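Local coordinates for protein glycosyl hydrolase, family 38 (Enterococcus faecalis, PDB 5KBP) that probably hydrolyses alpha-mannosidic linkages in carbohydrates, at residues 528-533 against 600-605; 558-563 against 674-679; 446-451 against 486-491. All blocks are in the same frame, centred on the assembly; numbering follows the deposited sequence.

Overall arrangement
Contacts 1 and 2 belong to the same C-terminal family 38 region. They share its ten-stranded antiparallel sheet: contact 2 pairs two strands within it, while contact 1 reaches from it to a strand of the nine-stranded sheet. Their centres lie 20 Å apart and their nearest atoms about 8 Å, so they do not touch, and their segments alternate along the chain. Contact 3 closes earlier in the sequence, in a different C-terminal region; its centre is 29 Å from that of contact 1 and 43 Å from that of contact 2. None lies at the calcium-binding residues F253 and Y256. The sulfate beside contact 2 probably comes from the crystallisation liquor.

Contact 1 (528-533 against 600-605); sequences NEMENE and VKASYQ
The hydroxyl of Y604 reaches across from one strand to the backbone of the other and stops beneath a bulge, where it takes a weak hydrogen bond from the amide of E529. The E529 N to Y604 OH distance is 3.3 Å and the N-H...O angle is 121°, so the bond is bent as well as long. CA of N528 also lies close, 3.5 Å from Y604 OH, so the hydroxyl end of the ring lies against main-chain atoms of N528 and E529. N528 has a left-handed backbone conformation and, together with E529, forms a G1 beta bulge against strand 523-524.

Beside the bulge, M530 and Y604 run past each other in opposite directions. M530 CG comes within 3.4 Å of Y604 CE1, an oblique and tight approach. The sulfur sits farther along, at the ring edge, with M530 SD 4.9 Å from the centroid of the Y604 ring and 76° off its normal: a Met-aromatic contact. The strand axes are 8.5 Å apart, too far for backbone pairing, and run at 151° to each other. This is face-to-face packing in a beta sandwich, between the ten-stranded and nine-stranded antiparallel sheets of a region related to the galactose mutarotase clan. At that spacing a tyrosine is long enough to span the interior and still bring a polar atom to the far backbone.

Methionine suits the place next to it because its chain is long and unbranched. With CG beside the backbone N and the next torsion extended, M530 SD is carried inward to 4.2 Å from CB of A602, whose small side chain admits the bulky sulfur. E529 points the other way, its OE1 hydrogen-bonded to T527. V537 and M652 also touch M530, from strands 535-539 and 641-653.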
loop_
_atom_site.group_PDB
_atom_site.type_symbol
_atom_site.label_atom_id
_atom_site.label_comp_id
_atom_site.label_asym_id
_atom_site.label_seq_id
_atom_site.Cartn_x
_atom_site.Cartn_y
_atom_site.Cartn_z
ATOM N N ASN A 528 21.639 -18.654 37.335
ATOM C CA ASN A 528 21.355 -17.842 36.151
ATOM C C ASN A 528 22.646 -17.493 35.407
ATOM O O ASN A 528 22.996 -16.325 35.223
ATOM C CB ASN A 528 20.576 -16.576 36.526
ATOM C CG ASN A 528 19.215 -16.882 37.116
ATOM O OD1 ASN A 528 18.617 -17.915 36.819
ATOM N ND2 ASN A 528 18.716 -15.978 37.951
ATOM N N GLU A 529 23.352 -18.533 34.971
ATOM C CA GLU A 529 24.655 -18.367 34.347
ATOM C C GLU A 529 24.765 -19.217 33.090
ATOM O O GLU A 529 24.173 -20.297 32.992
ATOM C CB GLU A 529 25.789 -18.733 35.318
ATOM C CG GLU A 529 26.031 -17.694 36.399
ATOM C CD GLU A 529 27.105 -18.108 37.386
ATOM O OE1 GLU A 529 27.017 -19.230 37.928
ATOM O OE2 GLU A 529 28.038 -17.310 37.616
ATOM N N MET A 530 25.525 -18.704 32.125
ATOM C CA MET A 530 25.911 -19.430 30.926
ATOM C C MET A 530 27.406 -19.250 30.711
ATOM O O MET A 530 28.001 -18.268 31.166
ATOM C CB MET A 530 25.163 -18.938 29.680
ATOM C CG MET A 530 23.658 -19.019 29.756
ATOM S SD MET A 530 22.878 -18.376 28.262
ATOM C CE MET A 530 23.485 -16.692 28.256
ATOM N N GLU A 531 28.012 -20.202 30.006
ATOM C CA GLU A 531 29.409 -20.055 29.622
ATOM C C GLU A 531 29.753 -21.082 28.554
ATOM O O GLU A 531 29.198 -22.186 28.532
ATOM C CB GLU A 531 30.353 -20.204 30.825
ATOM C CG GLU A 531 30.479 -21.613 31.374
ATOM C CD GLU A 531 31.346 -21.670 32.616
ATOM O OE1 GLU A 531 30.841 -21.340 33.710
ATOM O OE2 GLU A 531 32.536 -22.030 32.496
ATOM N N ASN A 532 30.661 -20.692 27.662
ATOM C CA ASN A 532 31.269 -21.614 26.711
ATOM C C ASN A 532 32.783 -21.465 26.776
ATOM O O ASN A 532 33.341 -21.226 27.851
ATOM C CB ASN A 532 30.748 -21.366 25.291
ATOM C CG ASN A 532 30.800 -19.903 24.890
ATOM O OD1 ASN A 532 31.509 -19.101 25.499
ATOM N ND2 ASN A 532 30.044 -19.547 23.857
ATOM N N GLU A 533 33.456 -21.593 25.638
ATOM C CA GLU A 533 34.905 -21.463 25.591
ATOM C C GLU A 533 35.363 -20.035 25.333
ATOM O O GLU A 533 36.573 -19.787 25.286
ATOM C CB GLU A 533 35.478 -22.397 24.520
ATOM C CG GLU A 533 34.979 -22.101 23.120
ATOM C CD GLU A 533 35.380 -23.166 22.120
ATOM O OE1 GLU A 533 34.576 -24.093 21.882
ATOM O OE2 GLU A 533 36.502 -23.082 21.579
ATOM N N VAL A 600 24.818 -27.443 23.175
ATOM C CA VAL A 600 25.136 -26.584 22.040
ATOM C C VAL A 600 24.410 -25.248 22.073
ATOM O O VAL A 600 24.799 -24.336 21.326
ATOM C CB VAL A 600 24.854 -27.295 20.698
ATOM C CG1 VAL A 600 25.649 -28.587 20.601
ATOM C CG2 VAL A 600 23.365 -27.560 20.540
ATOM N N LYS A 601 23.379 -25.084 22.900
ATOM C CA LYS A 601 22.596 -23.858 22.876
ATOM C C LYS A 601 21.826 -23.716 24.182
ATOM O O LYS A 601 21.260 -24.690 24.683
ATOM C CB LYS A 601 21.631 -23.847 21.683
ATOM C CG LYS A 601 20.750 -22.613 21.592
ATOM C CD LYS A 601 19.814 -22.705 20.398
ATOM C CE LYS A 601 18.892 -21.501 20.322
ATOM N NZ LYS A 601 17.988 -21.581 19.142
ATOM N N ALA A 602 21.814 -22.498 24.718
ATOM C CA ALA A 602 21.069 -22.183 25.927
ATOM C C ALA A 602 20.555 -20.754 25.827
ATOM O O ALA A 602 21.215 -19.883 25.255
ATOM C CB ALA A 602 21.927 -22.354 27.185
ATOM N N SER A 603 19.369 -20.523 26.386
ATOM C CA SER A 603 18.737 -19.213 26.331
ATOM C C SER A 603 18.044 -18.915 27.652
ATOM O O SER A 603 17.504 -19.811 28.307
ATOM C CB SER A 603 17.722 -19.118 25.183
ATOM O OG SER A 603 16.608 -19.962 25.418
ATOM N N TYR A 604 18.064 -17.638 28.030
ATOM C CA TYR A 604 17.402 -17.145 29.230
ATOM C C TYR A 604 16.376 -16.085 28.857
ATOM O O TYR A 604 16.588 -15.302 27.924
ATOM C CB TYR A 604 18.411 -16.542 30.215
ATOM C CG TYR A 604 19.086 -17.544 31.121
ATOM C CD1 TYR A 604 20.114 -18.350 30.654
ATOM C CD2 TYR A 604 18.707 -17.670 32.451
ATOM C CE1 TYR A 604 20.737 -19.262 31.483
ATOM C CE2 TYR A 604 19.325 -18.580 33.287
ATOM C CZ TYR A 604 20.340 -19.372 32.796
ATOM O OH TYR A 604 20.963 -20.277 33.620
ATOM N N GLN A 605 15.270 -16.059 29.594
ATOM C CA GLN A 605 14.267 -15.012 29.463
ATOM C C GLN A 605 14.411 -14.045 30.627
ATOM O O GLN A 605 14.426 -14.463 31.789
ATOM C CB GLN A 605 12.854 -15.593 29.435
ATOM C CG GLN A 605 11.776 -14.563 29.127
ATOM C CD GLN A 605 10.402 -14.989 29.603
ATOM O OE1 GLN A 605 10.203 -15.275 30.784
ATOM N NE2 GLN A 605 9.443 -15.031 28.685
#

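Contact 2 (558-563 against 674-679); sequences KLLTFE and LRVLFP. With SO4 (sulfate ion), chain K.
Residues 561-563 and 675-677 run antiparallel, with T561-L677 and E563-R675 as hydrogen-bonded pairs and F562-V676 as the non-hydrogen-bonded pair between them. E563 and R675 exchange two backbone bonds, E563 N to R675 O at 3.0 Å and R675 N to E563 O at 2.9 Å. At the other end L677 O receives the amide of T561 and, weakly, that of L560, while L677 N donates back to T561 O. L560 and T561 therefore both face L677 in a G1 beta bulge, L560 taking the left-handed conformation. K558 and L559 form a second such bulge against strand 545-549, and T561 OG1 links the two by donating to K558 O from above the carbonyl plane, at 2.9 Å.

On the face that carries T561 and L677, E563 and R675 lie side by side. The R675 chain bends at chi2 and chi3, bringing NH1 2.8 Å from E563 OE1. This salt bridge uses the syn lone pair of OE1 and lies near the guanidinium plane, though the two flat groups are turned 37° apart. E739 takes the second terminal nitrogen, NH2, in a salt bridge, so arginine's several N-H groups serve two carboxylates.

F562 and V676 share the opposite face, the ring lying alongside the valine. Around the bulge the contacts are also apolar: L560 CD1 reaches V676 CG2 at 3.7 Å and F678 CZ at 4.0 Å. L559 CD2 touches F678 at the ring edge and packs on P679, which has no amide hydrogen to offer at this end of the pairing. K558 extends outward, where NZ donates to sulfate O4 at 2.9 Å.

In the fold, strand 672-679 lies between 555-566 and 745-753 of the ten-stranded sheet, while Y778 of strand 772-783, in the nine-stranded sheet, packs on L560, F562 and F678.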
loop_
_atom_site.group_PDB
_atom_site.type_symbol
_atom_site.label_atom_id
_atom_site.label_comp_id
_atom_site.label_asym_id
_atom_site.label_seq_id
_atom_site.Cartn_x
_atom_site.Cartn_y
_atom_site.Cartn_z
ATOM N N LYS A 558 27.088 -4.483 34.174
ATOM C CA LYS A 558 25.940 -3.611 33.927
ATOM C C LYS A 558 25.550 -3.556 32.453
ATOM O O LYS A 558 24.968 -2.568 31.995
ATOM C CB LYS A 558 26.188 -2.198 34.466
ATOM C CG LYS A 558 26.455 -2.153 35.961
ATOM C CD LYS A 558 26.741 -0.739 36.430
ATOM C CE LYS A 558 27.014 -0.707 37.921
ATOM N NZ LYS A 558 27.311 0.663 38.418
ATOM N N LEU A 559 25.850 -4.608 31.699
ATOM C CA LEU A 559 25.465 -4.668 30.299
ATOM C C LEU A 559 23.983 -5.001 30.167
ATOM O O LEU A 559 23.381 -5.614 31.055
ATOM C CB LEU A 559 26.307 -5.704 29.558
ATOM C CG LEU A 559 27.817 -5.448 29.535
ATOM C CD1 LEU A 559 28.556 -6.620 28.907
ATOM C CD2 LEU A 559 28.121 -4.160 28.790
ATOM N N LEU A 560 23.399 -4.589 29.040
ATOM C CA LEU A 560 21.978 -4.791 28.752
ATOM C C LEU A 560 21.103 -4.090 29.793
ATOM O O LEU A 560 20.215 -4.688 30.404
ATOM C CB LEU A 560 21.637 -6.282 28.654
ATOM C CG LEU A 560 20.320 -6.662 27.973
ATOM C CD1 LEU A 560 20.390 -6.372 26.482
ATOM C CD2 LEU A 560 19.971 -8.122 28.234
ATOM N N THR A 561 21.369 -2.802 29.996
ATOM C CA THR A 561 20.564 -1.958 30.868
ATOM C C THR A 561 19.672 -1.069 30.011
ATOM O O THR A 561 20.148 -0.436 29.063
ATOM C CB THR A 561 21.447 -1.105 31.781
ATOM O OG1 THR A 561 22.169 -1.954 32.682
ATOM C CG2 THR A 561 20.604 -0.124 32.584
ATOM N N PHE A 562 18.386 -1.026 30.344
ATOM C CA PHE A 562 17.406 -0.275 29.573
ATOM C C PHE A 562 17.151 1.084 30.211
ATOM O O PHE A 562 17.116 1.211 31.439
ATOM C CB PHE A 562 16.099 -1.061 29.449
ATOM C CG PHE A 562 16.247 -2.355 28.703
ATOM C CD1 PHE A 562 16.292 -2.368 27.318
ATOM C CD2 PHE A 562 16.353 -3.557 29.383
ATOM C CE1 PHE A 562 16.435 -3.556 26.627
ATOM C CE2 PHE A 562 16.495 -4.748 28.696
ATOM C CZ PHE A 562 16.537 -4.747 27.316
ATOM N N GLU A 563 16.974 2.097 29.365
ATOM C CA GLU A 563 16.806 3.473 29.809
ATOM C C GLU A 563 15.723 4.135 28.974
ATOM O O GLU A 563 15.793 4.122 27.741
ATOM C CB GLU A 563 18.118 4.255 29.684
ATOM C CG GLU A 563 18.013 5.725 30.050
ATOM C CD GLU A 563 19.129 6.552 29.443
ATOM O OE1 GLU A 563 19.030 6.902 28.248
ATOM O OE2 GLU A 563 20.112 6.842 30.157
ATOM N N LEU A 674 13.280 4.758 24.134
ATOM C CA LEU A 674 13.818 3.635 24.891
ATOM C C LEU A 674 15.122 3.172 24.257
ATOM O O LEU A 674 15.180 2.941 23.044
ATOM C CB LEU A 674 12.820 2.478 24.939
ATOM C CG LEU A 674 13.296 1.225 25.678
ATOM C CD1 LEU A 674 13.399 1.483 27.176
ATOM C CD2 LEU A 674 12.375 0.051 25.387
ATOM N N ARG A 675 16.163 3.037 25.077
ATOM C CA ARG A 675 17.470 2.603 24.613
ATOM C C ARG A 675 17.973 1.465 25.492
ATOM O O ARG A 675 17.460 1.221 26.588
ATOM C CB ARG A 675 18.492 3.751 24.629
ATOM C CG ARG A 675 17.925 5.110 24.257
ATOM C CD ARG A 675 18.662 6.216 24.995
ATOM N NE ARG A 675 19.914 6.592 24.344
ATOM C CZ ARG A 675 20.861 7.326 24.922
ATOM N NH1 ARG A 675 20.705 7.748 26.170
ATOM N NH2 ARG A 675 21.967 7.629 24.258
ATOM N N VAL A 676 18.991 0.769 24.992
ATOM C CA VAL A 676 19.692 -0.270 25.735
ATOM C C VAL A 676 21.148 0.152 25.873
ATOM O O VAL A 676 21.747 0.672 24.924
ATOM C CB VAL A 676 19.563 -1.650 25.053
ATOM C CG1 VAL A 676 20.058 -1.597 23.612
ATOM C CG2 VAL A 676 20.305 -2.716 25.848
ATOM N N LEU A 677 21.712 -0.052 27.061
ATOM C CA LEU A 677 23.027 0.466 27.407
ATOM C C LEU A 677 24.042 -0.665 27.505
ATOM O O LEU A 677 23.721 -1.764 27.970
ATOM C CB LEU A 677 22.977 1.237 28.730
ATOM C CG LEU A 677 22.686 2.742 28.687
ATOM C CD1 LEU A 677 21.468 3.063 27.830
ATOM C CD2 LEU A 677 22.504 3.285 30.098
ATOM N N PHE A 678 25.269 -0.385 27.067
ATOM C CA PHE A 678 26.373 -1.342 27.145
ATOM C C PHE A 678 27.625 -0.617 27.611
ATOM O O PHE A 678 28.425 -0.139 26.796
ATOM C CB PHE A 678 26.618 -2.026 25.799
ATOM C CG PHE A 678 25.499 -2.917 25.356
ATOM C CD1 PHE A 678 25.385 -4.206 25.852
ATOM C CD2 PHE A 678 24.566 -2.474 24.435
ATOM C CE1 PHE A 678 24.357 -5.033 25.444
ATOM C CE2 PHE A 678 23.536 -3.296 24.021
ATOM C CZ PHE A 678 23.431 -4.577 24.527
ATOM N N PRO A 679 27.827 -0.506 28.924
ATOM C CA PRO A 679 29.054 0.124 29.435
ATOM C C PRO A 679 30.282 -0.696 29.071
ATOM O O PRO A 679 30.441 -1.839 29.507
ATOM C CB PRO A 679 28.823 0.165 30.951
ATOM C CG PRO A 679 27.344 0.070 31.118
ATOM C CD PRO A 679 26.877 -0.818 30.004
HETATM S S SO4 K . 29.919 -0.428 40.692
HETATM O O1 SO4 K . 30.298 -1.170 39.493
HETATM O O2 SO4 K . 28.799 -1.098 41.346
HETATM O O3 SO4 K . 31.055 -0.373 41.608
HETATM O O4 SO4 K . 29.526 0.928 40.322
#

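Contact 3 (446-451 against 486-491); sequences KATPDY and MAKYLT
Y451 overlaps L490 obliquely: the leucine's CD2 methyl lies 3.5 Å from CD2 of the tyrosine ring and 4.1 Å from its CG. The contact joins two antiparallel sheets of the first C-terminal family 38 region. L490 belongs to strand 483-499, the central strand of a three-stranded sheet between 416-430 and 463-475. Y451 begins strand 451-454 of a separate six-stranded sheet, just after the loop that follows helix 436-445. A branched aliphatic side chain and a broad ring are well suited to this crossing, since both bury apolar surface where they cross. L509 and Q511 of strand 503-511 also touch the tyrosine.

Two residues earlier, K488 comes off the same side of the strand as L490. CG stands opposite the backbone N (chi1 -172°) and the remaining torsions are extended, carrying the ammonium group away from the sheet and up to the loop. There K488 NZ donates to T448 OG1 at 2.8 Å, the two side chains crossing at a slant. The same threonine hydroxyl is hydrogen-bonded to E468 OE1, so the hydroxyl has both the lysine and a carboxylate as partners. E468, outside the two segments, also makes a long, weak ion pair through OE2 with K488 NZ, and its negative charge would be expected to favour the protonated lysine. L443 O, near the end of helix 436-445, accepts a further weak bond from NZ. A lysine is apt here because its long apolar chain packs on V470, while its ammonium group, still buried, ends among oxygens.

Threonine offers two kinds of surface at once. With OG1 turned to K488 NZ, its CG2 methyl faces the leucine, 4.4 Å from L490 CD1.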
loop_
_atom_site.group_PDB
_atom_site.type_symbol
_atom_site.label_atom_id
_atom_site.label_comp_id
_atom_site.label_asym_id
_atom_site.label_seq_id
_atom_site.Cartn_x
_atom_site.Cartn_y
_atom_site.Cartn_z
ATOM N N LYS A 446 -1.201 -40.620 14.474
ATOM C CA LYS A 446 -0.151 -41.552 14.087
ATOM C C LYS A 446 1.100 -41.309 14.922
ATOM O O LYS A 446 1.549 -40.169 15.068
ATOM C CB LYS A 446 0.166 -41.411 12.599
ATOM C CG LYS A 446 1.070 -42.507 12.056
ATOM C CD LYS A 446 1.267 -42.373 10.553
ATOM C CE LYS A 446 2.088 -43.529 10.000
ATOM N NZ LYS A 446 2.268 -43.434 8.523
ATOM N N ALA A 447 1.657 -42.385 15.472
ATOM C CA ALA A 447 2.846 -42.272 16.304
ATOM C C ALA A 447 4.028 -41.770 15.484
ATOM O O ALA A 447 4.136 -42.026 14.283
ATOM C CB ALA A 447 3.182 -43.620 16.942
ATOM N N THR A 448 4.924 -41.044 16.152
ATOM C CA THR A 448 6.080 -40.460 15.490
ATOM C C THR A 448 7.301 -41.328 15.734
ATOM O O THR A 448 7.734 -41.456 16.891
ATOM C CB THR A 448 6.334 -39.045 15.996
ATOM O OG1 THR A 448 5.187 -38.228 15.730
ATOM C CG2 THR A 448 7.553 -38.443 15.309
ATOM N N PRO A 449 7.883 -41.937 14.705
ATOM C CA PRO A 449 9.124 -42.691 14.904
ATOM C C PRO A 449 10.277 -41.759 15.236
ATOM O O PRO A 449 10.263 -40.567 14.924
ATOM C CB PRO A 449 9.345 -43.385 13.553
ATOM C CG PRO A 449 8.035 -43.267 12.821
ATOM C CD PRO A 449 7.414 -42.002 13.312
ATOM N N ASP A 450 11.289 -42.322 15.889
ATOM C CA ASP A 450 12.504 -41.570 16.167
ATOM C C ASP A 450 13.352 -41.504 14.904
ATOM O O ASP A 450 13.571 -42.522 14.240
ATOM C CB ASP A 450 13.290 -42.211 17.309
ATOM C CG ASP A 450 14.427 -41.333 17.794
ATOM O OD1 ASP A 450 14.320 -40.096 17.659
ATOM O OD2 ASP A 450 15.424 -41.877 18.312
ATOM N N TYR A 451 13.818 -40.307 14.567
ATOM C CA TYR A 451 14.566 -40.085 13.340
ATOM C C TYR A 451 16.014 -39.719 13.642
ATOM O O TYR A 451 16.375 -39.370 14.768
ATOM C CB TYR A 451 13.911 -38.993 12.486
ATOM C CG TYR A 451 12.686 -39.472 11.742
ATOM C CD1 TYR A 451 12.793 -40.026 10.473
ATOM C CD2 TYR A 451 11.423 -39.381 12.312
ATOM C CE1 TYR A 451 11.675 -40.471 9.790
ATOM C CE2 TYR A 451 10.300 -39.821 11.637
ATOM C CZ TYR A 451 10.431 -40.366 10.376
ATOM O OH TYR A 451 9.316 -40.807 9.701
ATOM N N MET A 486 -2.842 -32.690 3.598
ATOM C CA MET A 486 -2.513 -32.631 5.015
ATOM C C MET A 486 -1.153 -33.286 5.213
ATOM O O MET A 486 -0.904 -34.376 4.685
ATOM C CB MET A 486 -3.571 -33.341 5.860
ATOM C CG MET A 486 -4.922 -32.652 5.885
ATOM S SD MET A 486 -4.847 -31.026 6.661
ATOM C CE MET A 486 -6.589 -30.700 6.908
ATOM N N ALA A 487 -0.274 -32.625 5.959
ATOM C CA ALA A 487 1.094 -33.090 6.112
ATOM C C ALA A 487 1.495 -33.093 7.579
ATOM O O ALA A 487 0.890 -32.420 8.417
ATOM C CB ALA A 487 2.075 -32.228 5.307
ATOM N N LYS A 488 2.535 -33.868 7.874
ATOM C CA LYS A 488 3.162 -33.898 9.188
ATOM C C LYS A 488 4.606 -33.447 9.039
ATOM O O LYS A 488 5.330 -33.949 8.172
ATOM C CB LYS A 488 3.095 -35.297 9.809
ATOM C CG LYS A 488 3.559 -35.346 11.255
ATOM C CD LYS A 488 3.166 -36.656 11.915
ATOM C CE LYS A 488 3.412 -36.615 13.414
ATOM N NZ LYS A 488 2.890 -37.830 14.097
ATOM N N TYR A 489 5.019 -32.501 9.875
ATOM C CA TYR A 489 6.336 -31.891 9.773
ATOM C C TYR A 489 7.134 -32.153 11.039
ATOM O O TYR A 489 6.594 -32.110 12.149
ATOM C CB TYR A 489 6.230 -30.383 9.531
ATOM C CG TYR A 489 5.540 -30.025 8.240
ATOM C CD1 TYR A 489 6.260 -29.904 7.059
ATOM C CD2 TYR A 489 4.171 -29.810 8.199
ATOM C CE1 TYR A 489 5.634 -29.577 5.872
ATOM C CE2 TYR A 489 3.534 -29.482 7.018
ATOM C CZ TYR A 489 4.271 -29.368 5.857
ATOM O OH TYR A 489 3.645 -29.042 4.676
ATOM N N LEU A 490 8.422 -32.421 10.862
ATOM C CA LEU A 490 9.349 -32.604 11.968
ATOM C C LEU A 490 10.381 -31.487 11.931
ATOM O O LEU A 490 10.926 -31.172 10.867
ATOM C CB LEU A 490 10.033 -33.970 11.892
ATOM C CG LEU A 490 10.474 -34.548 13.238
ATOM C CD1 LEU A 490 9.301 -34.573 14.206
ATOM C CD2 LEU A 490 11.056 -35.939 13.063
ATOM N N THR A 491 10.635 -30.885 13.088
ATOM C CA THR A 491 11.568 -29.770 13.220
ATOM C C THR A 491 12.845 -30.293 13.867
ATOM O O THR A 491 12.844 -30.663 15.046
ATOM C CB THR A 491 10.949 -28.642 14.042
ATOM O OG1 THR A 491 9.796 -28.131 13.359
ATOM C CG2 THR A 491 11.948 -27.522 14.245
#